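Beta-ketoacyl synthase (Burkholderia phymatum, PDB 4EWG) probably catalyses the condensation step of fatty acid chain elongation, as a 3-oxoacyl-[acyl-carrier-protein] synthase of the thiolase-like superfamily. Local coordinates at residues E25-A28 / A29-G33; P118-A121 / F122-L126; V205-L209 / Y210-T214. All blocks are in the same frame, centred on the assembly; numbering follows the deposited sequence.

Contact 1 (E25-A28 / A29-G33); sequences EIEA and ALKAG
Lys31 N donates to Glu27 O over 2.8 Å, a nearly straight bond (170° at the hydrogen). The same two residues meet again through their side chains, which run alongside each other off the helix. Lys31 NZ reaches Glu27 OE2 at 3.0 Å and forms a salt bridge with it. It meets the anti lone pair, turned away from OE1. Glu27 starts with CG anti to its own N (chi1 -165°), beside the carbonyl carbon, and its extended chain carries the carboxylate level with the ammonium. The other oxygen, OE1, accepts from Trp23 NE1, so each oxygen of the carboxylate has a partner. Lys31 also makes a cation-pi contact with Trp360.

On the buried side Leu30 N bonds to Ile26 O at 2.8 Å. Beside it, Ile26 CG2 and Leu30 CD1 touch at 4.2 Å. Both side chains rest on Leu19, and Ile26 also touches Trp350 and Trp351 of helix 344-358. Ala32 N bonds to Ala28 O at 2.9 Å. Gly33 then leaves the helix with positive phi. This is an amphipathic surface helix, 23-32, with an i to i+4 Glu-Lys pair on one side and aliphatic residues packed inward.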
loop_
_atom_site.group_PDB
_atom_site.type_symbol
_atom_site.label_atom_id
_atom_site.label_comp_id
_atom_site.label_asym_id
_atom_site.label_seq_id
_atom_site.Cartn_x
_atom_site.Cartn_y
_atom_site.Cartn_z
ATOM N N GLU A 25 -29.020 13.985 -2.956
ATOM C CA GLU A 25 -28.403 14.999 -3.807
ATOM C C GLU A 25 -27.744 14.344 -5.046
ATOM O O GLU A 25 -27.907 14.807 -6.198
ATOM C CB GLU A 25 -27.380 15.627 -2.860
ATOM C CG GLU A 25 -26.726 16.973 -3.057
ATOM C CD GLU A 25 -26.043 17.400 -1.716
ATOM O OE1 GLU A 25 -25.030 16.744 -1.230
ATOM O OE2 GLU A 25 -26.577 18.348 -1.103
ATOM N N ILE A 26 -27.024 13.251 -4.817
ATOM C CA ILE A 26 -26.339 12.538 -5.896
ATOM C C ILE A 26 -27.343 11.884 -6.851
ATOM O O ILE A 26 -27.209 11.985 -8.072
ATOM C CB ILE A 26 -25.370 11.482 -5.330
ATOM C CG1 ILE A 26 -24.215 12.181 -4.579
ATOM C CG2 ILE A 26 -24.813 10.602 -6.449
ATOM C CD1 ILE A 26 -23.493 11.334 -3.531
ATOM N N GLU A 27 -28.358 11.224 -6.296
ATOM C CA GLU A 27 -29.443 10.645 -7.110
ATOM C C GLU A 27 -30.065 11.690 -8.045
ATOM O O GLU A 27 -30.249 11.430 -9.232
ATOM C CB GLU A 27 -30.546 10.014 -6.236
ATOM C CG GLU A 27 -31.503 9.085 -7.002
ATOM C CD GLU A 27 -32.598 8.508 -6.139
ATOM O OE1 GLU A 27 -32.309 7.995 -5.049
ATOM O OE2 GLU A 27 -33.766 8.552 -6.578
ATOM N N ALA A 28 -30.358 12.867 -7.512
ATOM C CA ALA A 28 -30.958 13.938 -8.316
ATOM C C ALA A 28 -30.024 14.317 -9.473
ATOM O O ALA A 28 -30.462 14.482 -10.604
ATOM C CB ALA A 28 -31.290 15.151 -7.435
ATOM N N ALA A 29 -28.719 14.382 -9.201
ATOM C CA ALA A 29 -27.746 14.683 -10.243
ATOM C C ALA A 29 -27.688 13.570 -11.295
ATOM O O ALA A 29 -27.780 13.833 -12.480
ATOM C CB ALA A 29 -26.373 14.920 -9.650
ATOM N N LEU A 30 -27.542 12.333 -10.854
ATOM C CA LEU A 30 -27.563 11.219 -11.772
ATOM C C LEU A 30 -28.802 11.341 -12.653
ATOM O O LEU A 30 -28.704 11.355 -13.894
ATOM C CB LEU A 30 -27.560 9.895 -11.029
ATOM C CG LEU A 30 -26.280 9.493 -10.287
ATOM C CD1 LEU A 30 -26.519 8.211 -9.491
ATOM C CD2 LEU A 30 -25.105 9.324 -11.241
ATOM N N LYS A 31 -29.959 11.499 -12.023
ATOM C CA LYS A 31 -31.215 11.607 -12.773
ATOM C C LYS A 31 -31.222 12.739 -13.772
ATOM O O LYS A 31 -31.771 12.593 -14.843
ATOM C CB LYS A 31 -32.416 11.788 -11.833
ATOM C CG LYS A 31 -32.905 10.469 -11.300
ATOM C CD LYS A 31 -34.248 10.544 -10.614
ATOM C CE LYS A 31 -34.667 9.130 -10.235
ATOM N NZ LYS A 31 -35.501 9.128 -9.014
ATOM N N ALA A 32 -30.649 13.877 -13.401
ATOM C CA ALA A 32 -30.666 15.051 -14.257
ATOM C C ALA A 32 -29.748 14.898 -15.484
ATOM O O ALA A 32 -29.777 15.738 -16.384
ATOM C CB ALA A 32 -30.320 16.308 -13.456
ATOM N N GLY A 33 -28.945 13.835 -15.533
ATOM C CA GLY A 33 -28.208 13.462 -16.766
ATOM C C GLY A 33 -27.115 14.391 -17.305
ATOM O O GLY A 33 -26.748 14.281 -18.464
#

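Contact 2 (P118-A121 / F122-L126); sequences PIRA and FGTML
This is a local contact along one helix, 116-128, between residues one turn apart. It is buried; helix 138-142, nearby loops and the second subunit all pack on it. The backbone follows the i to i+4 pattern. Phe122 N donates to Pro118 O over 2.7 Å, almost straight at 175°. Gly123 N reaches Ile119 O at 2.9 Å and Met125 N reaches Ala121 O at 3.1 Å.

Arg120 O is gripped twice by one residue. Thr124 N bonds to Arg120 O at 3.0 Å and Thr124 OG1 bonds to the same Arg120 O at 2.9 Å. The two donors come from opposite faces of the carbonyl plane. The hydroxyl can fold back because OG1 stands anti to the carbonyl carbon, beside the backbone N (chi1 -64°). A threonine hydroxyl bonded to the carbonyl four residues earlier is a familiar feature of alpha helices. It gives the hydroxyl proton an acceptor within the helix.

The ring of Phe122 stands out from the helix, with CD2 on the side of Pro118. This CD2 lies 3.4 Å from Pro118 O and 4.5 Å from Pro118 CB, and the ring meets that oxygen obliquely. Ser138 and Met142 touch both Pro118 and Phe122. Pro201 of the second subunit packs on Phe122, and Phe46 of that subunit packs on Met125. The guanidinium of Arg120 turns out of the helix, where NH1 forms a salt bridge with Asp133.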
loop_
_atom_site.group_PDB
_atom_site.type_symbol
_atom_site.label_atom_id
_atom_site.label_comp_id
_atom_site.label_asym_id
_atom_site.label_seq_id
_atom_site.Cartn_x
_atom_site.Cartn_y
_atom_site.Cartn_z
ATOM N N PRO A 118 3.898 18.988 -0.870
ATOM C CA PRO A 118 5.184 18.366 -0.562
ATOM C C PRO A 118 5.859 17.722 -1.772
ATOM O O PRO A 118 7.099 17.706 -1.834
ATOM C CB PRO A 118 4.827 17.316 0.487
ATOM C CG PRO A 118 3.396 16.992 0.192
ATOM C CD PRO A 118 2.785 18.302 -0.186
ATOM N N ILE A 119 5.073 17.233 -2.744
ATOM C CA ILE A 119 5.654 16.807 -4.004
ATOM C C ILE A 119 6.429 17.970 -4.632
ATOM O O ILE A 119 7.569 17.797 -5.039
ATOM C CB ILE A 119 4.614 16.245 -4.994
ATOM C CG1 ILE A 119 4.029 14.942 -4.486
ATOM C CG2 ILE A 119 5.270 15.926 -6.345
ATOM C CD1 ILE A 119 2.727 14.558 -5.173
ATOM N N ARG A 120 5.826 19.147 -4.686
ATOM C CA ARG A 120 6.515 20.362 -5.146
ATOM C C ARG A 120 7.777 20.648 -4.325
ATOM O O ARG A 120 8.832 20.972 -4.878
ATOM C CB ARG A 120 5.574 21.588 -5.102
ATOM C CG ARG A 120 6.161 22.860 -5.753
ATOM C CD ARG A 120 5.359 24.159 -5.552
ATOM N NE ARG A 120 4.746 24.103 -4.250
ATOM C CZ ARG A 120 5.372 24.358 -3.099
ATOM N NH1 ARG A 120 6.643 24.784 -3.083
ATOM N NH2 ARG A 120 4.703 24.179 -1.942
ATOM N N ALA A 121 7.649 20.546 -3.004
ATOM C CA ALA A 121 8.741 20.912 -2.096
ATOM C C ALA A 121 9.908 19.946 -2.247
ATOM O O ALA A 121 11.041 20.353 -2.425
ATOM C CB ALA A 121 8.252 20.942 -0.649
ATOM N N PHE A 122 9.633 18.658 -2.172
ATOM C CA PHE A 122 10.712 17.660 -2.303
ATOM C C PHE A 122 11.303 17.612 -3.731
ATOM O O PHE A 122 12.530 17.468 -3.904
ATOM C CB PHE A 122 10.226 16.274 -1.884
ATOM C CG PHE A 122 10.130 16.076 -0.386
ATOM C CD1 PHE A 122 11.235 16.259 0.432
ATOM C CD2 PHE A 122 8.949 15.656 0.195
ATOM C CE1 PHE A 122 11.145 16.028 1.818
ATOM C CE2 PHE A 122 8.842 15.446 1.568
ATOM C CZ PHE A 122 9.946 15.621 2.382
ATOM N N GLY A 123 10.441 17.736 -4.736
ATOM C CA GLY A 123 10.880 17.741 -6.130
ATOM C C GLY A 123 11.817 18.890 -6.401
ATOM O O GLY A 123 12.820 18.730 -7.076
ATOM N N THR A 124 11.502 20.052 -5.847
ATOM C CA THR A 124 12.347 21.201 -5.994
ATOM C C THR A 124 13.674 21.039 -5.210
ATOM O O THR A 124 14.726 21.534 -5.636
ATOM C CB THR A 124 11.582 22.466 -5.592
ATOM O OG1 THR A 124 10.487 22.636 -6.498
ATOM C CG2 THR A 124 12.467 23.690 -5.668
ATOM N N MET A 125 13.623 20.380 -4.060
ATOM C CA MET A 125 14.832 20.080 -3.323
ATOM C C MET A 125 15.782 19.297 -4.240
ATOM O O MET A 125 16.960 19.587 -4.291
ATOM C CB MET A 125 14.490 19.327 -2.013
ATOM C CG MET A 125 15.691 18.833 -1.200
ATOM S SD MET A 125 15.229 17.893 0.255
ATOM C CE MET A 125 16.807 17.249 0.751
ATOM N N LEU A 126 15.255 18.314 -4.968
ATOM C CA LEU A 126 16.054 17.597 -5.934
ATOM C C LEU A 126 16.495 18.520 -7.070
ATOM O O LEU A 126 17.651 18.520 -7.444
ATOM C CB LEU A 126 15.301 16.379 -6.478
ATOM C CG LEU A 126 15.092 15.282 -5.418
ATOM C CD1 LEU A 126 13.961 14.329 -5.776
ATOM C CD2 LEU A 126 16.382 14.550 -5.166
#

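Contact 3 (V205-L209 / Y210-T214); sequences VFDTL and YATST. With IMD (imidazole), chain C.
The chain leaves helix 200-207 through a Schellman motif. Ala211 N donates to Phe206 O at 3.0 Å, close to straight (165°). Tyr210 has positive phi, and its N bonds to Asp207 O at 3.0 Å. A type I beta turn runs from Asp207 to Tyr210. Ala211 CB lies 4.4 Å from Phe206 CB, the apolar pair often seen with this motif, and 4.3 Å from Leu209 CB.

The side chains of Asp207 and Thr212 run roughly perpendicular. Thr212 OG1 donates to Asp207 OD1 over a short 2.6 Å, on its anti side and 24° out of the carboxylate plane. With chi1 at 48°, OG1 sits between the backbone N and the carbonyl carbon and faces Asp207, while CG2 lies 3.9 Å from Phe206 CB. An imidazole, probably a crystallisation additive and somewhat doubtful in placement, donates from N3 to Thr212 OG1 at 2.7 Å. The hydroxyl would then both give and accept.

Asp207 also accepts from His50 N on OD2 and Thr51 N on OD1, tying the helix end to the loop at His50 and Thr51. Ala211 and Ser213 bond to the backbone of Leu233. Thr208 and Leu209 pack on Ser136 of the second subunit. The turn thus joins helix 200-207 to the loop region before strand 238-246.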
loop_
_atom_site.group_PDB
_atom_site.type_symbol
_atom_site.label_atom_id
_atom_site.label_comp_id
_atom_site.label_asym_id
_atom_site.label_seq_id
_atom_site.Cartn_x
_atom_site.Cartn_y
_atom_site.Cartn_z
ATOM N N VAL A 205 -0.256 11.805 -15.899
ATOM C CA VAL A 205 -0.129 10.319 -15.842
ATOM C C VAL A 205 -0.825 9.670 -17.060
ATOM O O VAL A 205 -0.259 8.857 -17.769
ATOM C CB VAL A 205 -0.754 9.754 -14.540
ATOM C CG1 VAL A 205 -0.871 8.251 -14.570
ATOM C CG2 VAL A 205 0.033 10.203 -13.320
ATOM N N PHE A 206 -2.054 10.068 -17.286
ATOM C CA PHE A 206 -2.838 9.557 -18.391
ATOM C C PHE A 206 -2.662 10.355 -19.695
ATOM O O PHE A 206 -2.731 9.783 -20.786
ATOM C CB PHE A 206 -4.292 9.516 -17.965
ATOM C CG PHE A 206 -4.509 8.674 -16.760
ATOM C CD1 PHE A 206 -4.587 7.282 -16.875
ATOM C CD2 PHE A 206 -4.573 9.243 -15.484
ATOM C CE1 PHE A 206 -4.769 6.489 -15.744
ATOM C CE2 PHE A 206 -4.737 8.440 -14.331
ATOM C CZ PHE A 206 -4.846 7.060 -14.472
ATOM N N ASP A 207 -2.466 11.661 -19.590
ATOM C CA ASP A 207 -2.263 12.499 -20.779
ATOM C C ASP A 207 -1.011 12.075 -21.565
ATOM O O ASP A 207 -1.041 12.032 -22.785
ATOM C CB ASP A 207 -2.197 13.989 -20.414
ATOM C CG ASP A 207 -2.487 14.900 -21.603
ATOM O OD1 ASP A 207 -3.646 14.921 -22.080
ATOM O OD2 ASP A 207 -1.583 15.610 -22.056
ATOM N N THR A 208 0.060 11.722 -20.858
ATOM C CA THR A 208 1.278 11.252 -21.506
ATOM C C THR A 208 1.108 9.889 -22.161
ATOM O O THR A 208 1.940 9.501 -22.950
ATOM C CB THR A 208 2.457 11.156 -20.526
ATOM O OG1 THR A 208 2.118 10.246 -19.465
ATOM C CG2 THR A 208 2.791 12.549 -19.934
ATOM N N LEU A 209 0.062 9.153 -21.803
ATOM C CA LEU A 209 -0.271 7.895 -22.463
ATOM C C LEU A 209 -1.235 8.105 -23.612
ATOM O O LEU A 209 -1.667 7.147 -24.217
ATOM C CB LEU A 209 -0.895 6.890 -21.443
ATOM C CG LEU A 209 0.029 6.346 -20.330
ATOM C CD1 LEU A 209 -0.757 5.591 -19.242
ATOM C CD2 LEU A 209 1.140 5.464 -20.900
ATOM N N TYR A 210 -1.597 9.356 -23.905
ATOM C CA TYR A 210 -2.686 9.662 -24.851
ATOM C C TYR A 210 -4.007 8.971 -24.491
ATOM O O TYR A 210 -4.747 8.588 -25.368
ATOM C CB TYR A 210 -2.303 9.304 -26.291
ATOM C CG TYR A 210 -1.017 9.942 -26.698
ATOM C CD1 TYR A 210 0.194 9.340 -26.368
ATOM C CD2 TYR A 210 -0.997 11.173 -27.400
ATOM C CE1 TYR A 210 1.391 9.926 -26.693
ATOM C CE2 TYR A 210 0.208 11.759 -27.763
ATOM C CZ TYR A 210 1.408 11.123 -27.393
ATOM O OH TYR A 210 2.629 11.658 -27.685
ATOM N N ALA A 211 -4.282 8.806 -23.200
ATOM C CA ALA A 211 -5.499 8.122 -22.743
ATOM C C ALA A 211 -6.566 9.123 -22.351
ATOM O O ALA A 211 -7.731 8.745 -22.136
ATOM C CB ALA A 211 -5.181 7.210 -21.560
ATOM N N THR A 212 -6.196 10.404 -22.299
ATOM C CA THR A 212 -7.151 11.439 -21.940
ATOM C C THR A 212 -7.961 11.906 -23.158
ATOM O O THR A 212 -7.427 12.050 -24.248
ATOM C CB THR A 212 -6.445 12.669 -21.363
ATOM O OG1 THR A 212 -5.357 13.031 -22.213
ATOM C CG2 THR A 212 -5.934 12.408 -19.976
ATOM N N SER A 213 -9.240 12.176 -22.949
ATOM C CA SER A 213 -10.064 12.896 -23.922
ATOM C C SER A 213 -9.539 14.319 -24.144
ATOM O O SER A 213 -9.151 14.991 -23.175
ATOM C CB SER A 213 -11.498 12.989 -23.419
ATOM O OG SER A 213 -12.315 13.737 -24.317
ATOM N N THR A 214 -9.547 14.775 -25.401
ATOM C CA THR A 214 -9.108 16.095 -25.746
ATOM C C THR A 214 -10.235 16.915 -26.413
ATOM O O THR A 214 -9.964 17.902 -27.101
ATOM C CB THR A 214 -7.901 16.037 -26.686
ATOM O OG1 THR A 214 -8.265 15.293 -27.816
ATOM C CG2 THR A 214 -6.691 15.365 -26.023
HETATM N N1 IMD C . -4.532 12.534 -26.876
HETATM C C2 IMD C . -5.050 12.166 -25.669
HETATM N N3 IMD C . -4.266 12.667 -24.694
HETATM C C4 IMD C . -3.240 13.366 -25.286
HETATM C C5 IMD C . -3.416 13.290 -26.671
#

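In the fold
All three contacts are local, and each lies on or at the end of a different helix. Contact 2 is buried, while contacts 1 and 3 are only partly so. Contact 1 touches no other chain, and its charged pair lies on the more exposed side of helix 23-32. Contacts 2 and 3 both reach the second subunit, and their nearest atoms are about 10 Å apart. Contact 1 is more distant, about 26 Å from contact 2 and 16 Å from contact 3 by nearest atoms. The polar chemistry differs too. Contact 1 pairs opposite charges, contact 2 returns a hydroxyl to its own backbone, and contact 3 shares one carboxylate between a hydroxyl and backbone amides.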